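Local coordinates for protein alpha-1,2-Mannosidase (Trichoderma reesei, PDB 1HCU) that probably trims alpha-1,2-linked mannose residues from high-mannose N-glycans, as a calcium-dependent glycoside hydrolase of family 47, at residues A[413-416]-A[417-421]. Numbering follows the deposited sequence.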
# COMPACT_ATOMS: atom_id res chain seq x y z
N LEU A 413 -5.65 19.77 1.88
CA LEU A 413 -6.31 18.65 2.52
C LEU A 413 -5.27 17.70 3.11
O LEU A 413 -5.40 17.28 4.26
CB LEU A 413 -7.20 17.91 1.52
CG LEU A 413 -8.32 18.75 0.92
CD1 LEU A 413 -9.10 17.92 -0.07
CD2 LEU A 413 -9.23 19.28 2.04
N ALA A 414 -4.24 17.39 2.33
CA ALA A 414 -3.17 16.50 2.79
C ALA A 414 -2.50 17.09 4.03
O ALA A 414 -2.20 16.37 4.99
CB ALA A 414 -2.14 16.31 1.68
N TRP A 415 -2.28 18.40 3.99
CA TRP A 415 -1.64 19.12 5.09
C TRP A 415 -2.52 19.00 6.33
O TRP A 415 -2.03 18.78 7.44
CB TRP A 415 -1.45 20.59 4.73
CG TRP A 415 -0.80 21.40 5.80
CD1 TRP A 415 -1.30 22.53 6.38
CD2 TRP A 415 0.46 21.14 6.43
NE1 TRP A 415 -0.42 23.00 7.34
CE2 TRP A 415 0.66 22.16 7.39
CE3 TRP A 415 1.44 20.15 6.28
CZ2 TRP A 415 1.81 22.22 8.19
CZ3 TRP A 415 2.58 20.21 7.08
CH2 TRP A 415 2.75 21.23 8.02
N GLU A 416 -3.83 19.14 6.15
CA GLU A 416 -4.75 19.01 7.27
C GLU A 416 -4.66 17.58 7.79
O GLU A 416 -4.76 17.36 9.00
CB GLU A 416 -6.18 19.32 6.83
CG GLU A 416 -6.46 20.79 6.57
CD GLU A 416 -7.78 21.02 5.86
OE1 GLU A 416 -8.77 20.32 6.20
OE2 GLU A 416 -7.85 21.91 4.98
N ALA A 417 -4.45 16.63 6.88
CA ALA A 417 -4.34 15.22 7.25
C ALA A 417 -3.04 14.96 8.04
O ALA A 417 -3.09 14.36 9.12
CB ALA A 417 -4.40 14.33 6.00
N LEU A 418 -1.90 15.40 7.51
CA LEU A 418 -0.63 15.20 8.22
C LEU A 418 -0.70 15.87 9.59
O LEU A 418 -0.35 15.26 10.60
CB LEU A 418 0.57 15.78 7.44
CG LEU A 418 1.90 15.67 8.22
CD1 LEU A 418 2.65 14.40 7.86
CD2 LEU A 418 2.78 16.88 7.96
N SER A 419 -1.16 17.12 9.64
CA SER A 419 -1.26 17.85 10.90
C SER A 419 -2.10 17.13 11.96
O SER A 419 -1.70 17.03 13.12
CB SER A 419 -1.85 19.25 10.68
OG SER A 419 -1.05 20.01 9.80
N ALA A 420 -3.27 16.65 11.55
CA ALA A 420 -4.14 15.93 12.49
C ALA A 420 -3.41 14.68 12.99
O ALA A 420 -3.44 14.37 14.18
CB ALA A 420 -5.45 15.53 11.81
N ILE A 421 -2.75 13.99 12.08
CA ILE A 421 -2.00 12.78 12.42
C ILE A 421 -0.89 13.02 13.44
O ILE A 421 -0.81 12.32 14.44
CB ILE A 421 -1.39 12.13 11.15
CG1 ILE A 421 -2.50 11.56 10.27
CG2 ILE A 421 -0.37 11.07 11.54
CD1 ILE A 421 -2.01 11.02 8.94
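W415 and S419, one turn apart on the helix 408-425, meet through a forked hydrogen bond at a single carbonyl. W415 O accepts S419 N at 2.9 Å and S419 OG at 2.8 Å, the two donors approaching from opposite faces of the carbonyl plane. The hydroxyl stands 36° out of that plane, so its bond is not directed at a lone pair. With OG anti to its own carbonyl carbon (chi1 -60°), S419 folds its side chain back along the helix to reach the preceding turn, its proton spent on the backbone. The other bonds between 413-416 and 417-421 are the regular i to i+4 links: A417 N to L413 O, L418 N to A414 O at 2.7 Å, and A420 N to E416 O at 3.0 Å.

Two residues of the following turn make contact with the indole. S419 OG, a polar atom whose proton goes to W415 O, rests over the centre of one face, 3.7 Å from CE2 of W415. The apolar contact is with L418, whose CD2 comes obliquely to within 3.5 Å of W415 CZ3 on the six-membered ring. A trans chi1 of -180° swings the indole beside its carbonyl carbon, along the helix toward these two later residues, and R15 adds a cation-pi interaction with the ring.

Elsewhere the side chains fasten the helix to its neighbours: A414 and L418 pack on helix 451-465, L413 and A417 on helix 393-405, which begins at the predicted active-site residue E393. The serine hydroxyl bonded to the carbonyl four residues earlier is a classic intrahelical motif, here in an amphipathic helix of the alpha-helical barrel that characterises family 47 mannosidases.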